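Local coordinates for protein mannitol dehydrogenase (Pseudomonas fluorescens, PDB 1LJ8) that probably catalyses the NAD-dependent interconversion of mannitol and fructose, at residues Phe224-Ile232 with Val288-Leu299. Residues are numbered along the deposited sequence; the frame is centred on the assembly and turned at random.
Sequences FPNAMVDRI and VTPYEEMKIGLL. With NAD (nicotinamide-adenine-dinucleotide), chain B.
Beside the nicotinamide ring of NAD, V229 on strand 227-230 meets K295 of the helix beginning near 289. K295 reaches alongside the strand, its CE 3.4 Å from V229 O, and its NZ, hydrogen-bonded to N300, ends 4.2 Å from NAD C5N. V229 turns CG2 to the same ring, 4.1 Å from NAD C6N, and R231 O comes 3.3 Å from NAD O7N. D230, whose carboxylate is salt-bridged to R361, meets L299 from the opposite direction, OD1 3.6 Å from L299 CD1. Buried contacts of this kind show how a two-domain dehydrogenase joins its halves: an edge strand of a three-stranded sheet in the Rossmann part packs against the first long helix of the C-terminal part, the axes of the two short segments crossing at 37°. M228 lies between strand and helix. Its CG stands anti to the backbone N (chi1 -166°), and bends further out bring CE 4.0 Å from Y291 CB and against M294 CE. V288 adds CG2 to M228 CB, while its CG1 packs 3.5 Å from N226 CB. E292, bent at chi2 (59°), tucks its carboxylate against the strand, CD 3.4 Å from A227 O; an alanine here would probably leave a gap beside A227 O, where the acid's chain now lies.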
loop_
_atom_site.group_PDB
_atom_site.type_symbol
_atom_site.label_atom_id
_atom_site.label_comp_id
_atom_site.label_asym_id
_atom_site.label_seq_id
_atom_site.Cartn_x
_atom_site.Cartn_y
_atom_site.Cartn_z
ATOM N N PHE A 224 9.940 0.036 -15.748
ATOM C CA PHE A 224 8.904 -0.133 -14.730
ATOM C C PHE A 224 9.280 -1.344 -13.886
ATOM O O PHE A 224 8.678 -2.400 -14.012
ATOM C CB PHE A 224 7.566 -0.406 -15.432
ATOM C CG PHE A 224 7.154 0.691 -16.395
ATOM C CD1 PHE A 224 7.519 0.634 -17.746
ATOM C CD2 PHE A 224 6.360 1.753 -15.949
ATOM C CE1 PHE A 224 7.089 1.622 -18.669
ATOM C CE2 PHE A 224 5.902 2.778 -16.865
ATOM C CZ PHE A 224 6.281 2.691 -18.235
ATOM N N PRO A 225 10.288 -1.182 -13.020
ATOM C CA PRO A 225 10.715 -2.313 -12.185
ATOM C C PRO A 225 9.645 -2.857 -11.248
ATOM O O PRO A 225 8.858 -2.100 -10.672
ATOM C CB PRO A 225 11.941 -1.753 -11.424
ATOM C CG PRO A 225 11.596 -0.250 -11.300
ATOM C CD PRO A 225 11.028 0.049 -12.714
ATOM N N ASN A 226 9.560 -4.185 -11.135
ATOM C CA ASN A 226 8.654 -4.725 -10.150
ATOM C C ASN A 226 9.435 -4.741 -8.851
ATOM O O ASN A 226 10.661 -4.734 -8.867
ATOM C CB ASN A 226 8.255 -6.173 -10.460
ATOM C CG ASN A 226 7.430 -6.266 -11.725
ATOM O OD1 ASN A 226 6.249 -5.863 -11.756
ATOM N ND2 ASN A 226 8.036 -6.792 -12.788
ATOM N N ALA A 227 8.706 -4.765 -7.738
ATOM C CA ALA A 227 9.355 -4.828 -6.429
ATOM C C ALA A 227 8.487 -5.505 -5.404
ATOM O O ALA A 227 7.273 -5.556 -5.532
ATOM C CB ALA A 227 9.676 -3.374 -5.898
HETATM N N MSE A 228 9.150 -6.019 -4.371
HETATM C CA MSE A 228 8.450 -6.499 -3.218
HETATM C C MSE A 228 8.825 -5.462 -2.146
HETATM O O MSE A 228 10.018 -5.292 -1.851
HETATM C CB MSE A 228 8.986 -7.830 -2.755
HETATM C CG MSE A 228 7.981 -8.354 -1.806
HETATM SE SE MSE A 228 8.682 -8.217 -0.110
HETATM C CE MSE A 228 8.985 -9.962 -0.452
ATOM N N VAL A 229 7.843 -4.755 -1.590
ATOM C CA VAL A 229 8.125 -3.728 -0.588
ATOM C C VAL A 229 7.432 -4.142 0.687
ATOM O O VAL A 229 6.252 -4.521 0.665
ATOM C CB VAL A 229 7.637 -2.341 -1.093
ATOM C CG1 VAL A 229 8.433 -2.011 -2.413
ATOM C CG2 VAL A 229 6.111 -2.338 -1.333
ATOM N N ASP A 230 8.146 -4.097 1.819
ATOM C CA ASP A 230 7.518 -4.618 3.018
ATOM C C ASP A 230 7.934 -3.863 4.281
ATOM O O ASP A 230 9.118 -3.828 4.586
ATOM C CB ASP A 230 7.951 -6.100 3.141
ATOM C CG ASP A 230 7.109 -6.904 4.143
ATOM O OD1 ASP A 230 6.165 -6.342 4.691
ATOM O OD2 ASP A 230 7.388 -8.121 4.381
ATOM N N ARG A 231 6.977 -3.244 4.965
ATOM C CA ARG A 231 7.236 -2.616 6.272
ATOM C C ARG A 231 5.894 -2.135 6.793
ATOM O O ARG A 231 5.305 -1.205 6.232
ATOM C CB ARG A 231 8.235 -1.439 6.230
ATOM C CG ARG A 231 8.510 -0.957 7.687
ATOM C CD ARG A 231 9.589 0.132 7.740
ATOM N NE ARG A 231 10.385 -0.107 8.949
ATOM C CZ ARG A 231 11.491 0.547 9.269
ATOM N NH1 ARG A 231 11.944 1.524 8.494
ATOM N NH2 ARG A 231 12.208 0.140 10.335
ATOM N N ILE A 232 5.398 -2.792 7.841
ATOM C CA ILE A 232 4.087 -2.446 8.418
ATOM C C ILE A 232 4.173 -1.033 8.972
ATOM O O ILE A 232 4.982 -0.715 9.855
ATOM C CB ILE A 232 3.667 -3.472 9.477
ATOM C CG1 ILE A 232 3.360 -4.823 8.770
ATOM C CG2 ILE A 232 2.414 -2.997 10.213
ATOM C CD1 ILE A 232 3.381 -6.034 9.797
ATOM N N VAL A 288 11.537 -10.473 -9.400
ATOM C CA VAL A 288 11.030 -10.382 -8.058
ATOM C C VAL A 288 9.583 -10.880 -7.931
ATOM O O VAL A 288 9.084 -11.018 -6.824
ATOM C CB VAL A 288 11.132 -8.873 -7.576
ATOM C CG1 VAL A 288 10.022 -8.086 -8.168
ATOM C CG2 VAL A 288 11.094 -8.772 -6.039
ATOM N N THR A 289 8.913 -11.197 -9.046
ATOM C CA THR A 289 7.502 -11.547 -8.942
ATOM C C THR A 289 7.121 -12.692 -8.010
ATOM O O THR A 289 6.135 -12.580 -7.310
ATOM C CB THR A 289 6.808 -11.674 -10.350
ATOM O OG1 THR A 289 7.402 -12.714 -11.123
ATOM C CG2 THR A 289 6.983 -10.349 -11.140
ATOM N N PRO A 290 7.892 -13.793 -7.949
ATOM C CA PRO A 290 7.385 -14.782 -6.996
ATOM C C PRO A 290 7.422 -14.323 -5.525
ATOM O O PRO A 290 6.602 -14.755 -4.716
ATOM C CB PRO A 290 8.260 -16.023 -7.255
ATOM C CG PRO A 290 9.475 -15.500 -7.892
ATOM C CD PRO A 290 9.016 -14.325 -8.742
ATOM N N TYR A 291 8.367 -13.442 -5.195
ATOM C CA TYR A 291 8.493 -12.902 -3.843
ATOM C C TYR A 291 7.334 -11.932 -3.560
ATOM O O TYR A 291 6.742 -11.976 -2.501
ATOM C CB TYR A 291 9.810 -12.157 -3.687
ATOM C CG TYR A 291 11.002 -13.049 -3.945
ATOM C CD1 TYR A 291 11.856 -12.817 -5.025
ATOM C CD2 TYR A 291 11.251 -14.148 -3.116
ATOM C CE1 TYR A 291 12.950 -13.677 -5.269
ATOM C CE2 TYR A 291 12.311 -15.003 -3.349
ATOM C CZ TYR A 291 13.162 -14.765 -4.426
ATOM O OH TYR A 291 14.203 -15.656 -4.660
ATOM N N GLU A 292 7.012 -11.064 -4.523
ATOM C CA GLU A 292 5.888 -10.130 -4.305
ATOM C C GLU A 292 4.575 -10.933 -4.288
ATOM O O GLU A 292 3.667 -10.633 -3.510
ATOM C CB GLU A 292 5.853 -9.037 -5.395
ATOM C CG GLU A 292 4.728 -7.960 -5.176
ATOM C CD GLU A 292 4.803 -7.168 -3.831
ATOM O OE1 GLU A 292 4.000 -6.203 -3.658
ATOM O OE2 GLU A 292 5.641 -7.466 -2.947
ATOM N N GLU A 293 4.454 -11.962 -5.133
ATOM C CA GLU A 293 3.218 -12.783 -5.125
ATOM C C GLU A 293 3.045 -13.420 -3.749
ATOM O O GLU A 293 1.923 -13.480 -3.202
ATOM C CB GLU A 293 3.289 -13.900 -6.196
ATOM C CG GLU A 293 3.068 -13.375 -7.601
ATOM C CD GLU A 293 3.523 -14.344 -8.694
ATOM O OE1 GLU A 293 3.828 -15.515 -8.363
ATOM O OE2 GLU A 293 3.572 -13.908 -9.878
HETATM N N MSE A 294 4.155 -13.922 -3.222
HETATM C CA MSE A 294 4.201 -14.547 -1.905
HETATM C C MSE A 294 3.773 -13.607 -0.772
HETATM O O MSE A 294 2.949 -13.950 0.104
HETATM C CB MSE A 294 5.630 -15.011 -1.588
HETATM C CG MSE A 294 5.780 -15.551 -0.191
HETATM SE SE MSE A 294 7.716 -15.641 0.317
HETATM C CE MSE A 294 8.044 -13.761 0.670
ATOM N N LYS A 295 4.344 -12.414 -0.768
ATOM C CA LYS A 295 4.007 -11.473 0.295
ATOM C C LYS A 295 2.564 -11.007 0.189
ATOM O O LYS A 295 1.841 -10.906 1.194
ATOM C CB LYS A 295 4.949 -10.276 0.208
ATOM C CG LYS A 295 4.624 -9.243 1.292
ATOM C CD LYS A 295 4.308 -7.941 0.700
ATOM C CE LYS A 295 4.070 -6.884 1.794
ATOM N NZ LYS A 295 2.942 -5.979 1.358
ATOM N N ILE A 296 2.129 -10.697 -1.026
ATOM C CA ILE A 296 0.746 -10.239 -1.205
ATOM C C ILE A 296 -0.243 -11.364 -0.804
ATOM O O ILE A 296 -1.241 -11.131 -0.098
ATOM C CB ILE A 296 0.470 -9.842 -2.676
ATOM C CG1 ILE A 296 1.303 -8.589 -3.069
ATOM C CG2 ILE A 296 -1.039 -9.570 -2.852
ATOM C CD1 ILE A 296 0.854 -7.334 -2.357
ATOM N N GLY A 297 0.037 -12.594 -1.237
ATOM C CA GLY A 297 -0.884 -13.694 -0.937
ATOM C C GLY A 297 -0.993 -14.061 0.528
ATOM O O GLY A 297 -2.082 -14.318 1.070
ATOM N N LEU A 298 0.157 -14.098 1.177
ATOM C CA LEU A 298 0.241 -14.475 2.579
ATOM C C LEU A 298 0.095 -13.330 3.562
ATOM O O LEU A 298 -0.693 -13.436 4.497
ATOM C CB LEU A 298 1.591 -15.208 2.845
ATOM C CG LEU A 298 1.732 -16.561 2.111
ATOM C CD1 LEU A 298 3.204 -17.096 2.348
ATOM C CD2 LEU A 298 0.674 -17.565 2.652
ATOM N N LEU A 299 0.848 -12.248 3.383
ATOM C CA LEU A 299 0.752 -11.166 4.377
ATOM C C LEU A 299 -0.513 -10.356 4.151
ATOM O O LEU A 299 -1.380 -10.277 5.033
ATOM C CB LEU A 299 1.999 -10.261 4.317
ATOM C CG LEU A 299 2.185 -9.278 5.485
ATOM C CD1 LEU A 299 3.663 -8.783 5.486
ATOM C CD2 LEU A 299 1.206 -8.058 5.318
HETATM P PA NAD B . -1.560 6.781 3.457
HETATM O O1A NAD B . -2.991 6.799 3.621
HETATM O O2A NAD B . -0.616 7.289 4.493
HETATM O O5B NAD B . -1.148 7.562 2.128
HETATM C C5B NAD B . -1.766 7.200 0.854
HETATM C C4B NAD B . -1.180 8.293 -0.062
HETATM O O4B NAD B . -1.690 8.015 -1.432
HETATM C C3B NAD B . -1.698 9.754 0.189
HETATM O O3B NAD B . -0.596 10.628 -0.114
HETATM C C2B NAD B . -2.870 9.881 -0.796
HETATM O O2B NAD B . -3.184 11.229 -1.120
HETATM C C1B NAD B . -2.302 9.163 -2.006
HETATM N N9A NAD B . -3.264 8.704 -2.957
HETATM C C8A NAD B . -4.434 7.988 -2.800
HETATM N N7A NAD B . -5.021 7.726 -3.946
HETATM C C5A NAD B . -4.186 8.303 -4.892
HETATM C C6A NAD B . -4.309 8.319 -6.286
HETATM N N6A NAD B . -5.285 7.745 -6.991
HETATM N N1A NAD B . -3.334 8.988 -7.012
HETATM C C2A NAD B . -2.261 9.616 -6.381
HETATM N N3A NAD B . -2.107 9.594 -5.000
HETATM C C4A NAD B . -3.113 8.918 -4.303
HETATM O O3 NAD B . -1.195 5.278 3.098
HETATM P PN NAD B . 0.161 4.436 3.294
HETATM O O1N NAD B . 0.096 3.719 4.570
HETATM O O2N NAD B . 1.279 5.360 3.084
HETATM O O5D NAD B . 0.043 3.341 2.166
HETATM C C5D NAD B . 0.105 3.784 0.817
HETATM C C4D NAD B . 0.367 2.584 0.017
HETATM O O4D NAD B . 1.692 2.038 0.187
HETATM C C3D NAD B . -0.608 1.361 0.164
HETATM O O3D NAD B . -1.849 1.572 -0.499
HETATM C C2D NAD B . 0.224 0.191 -0.323
HETATM O O2D NAD B . 0.094 0.010 -1.727
HETATM C C1D NAD B . 1.665 0.587 0.087
HETATM N N1N NAD B . 2.138 -0.037 1.337
HETATM C C2N NAD B . 1.728 0.333 2.632
HETATM C C3N NAD B . 2.190 -0.409 3.688
HETATM C C7N NAD B . 1.721 -0.040 5.108
HETATM O O7N NAD B . 1.985 -0.845 6.014
HETATM N N7N NAD B . 1.004 1.041 5.334
HETATM C C4N NAD B . 3.075 -1.575 3.477
HETATM C C5N NAD B . 3.488 -1.886 2.145
HETATM C C6N NAD B . 3.024 -1.119 1.039
#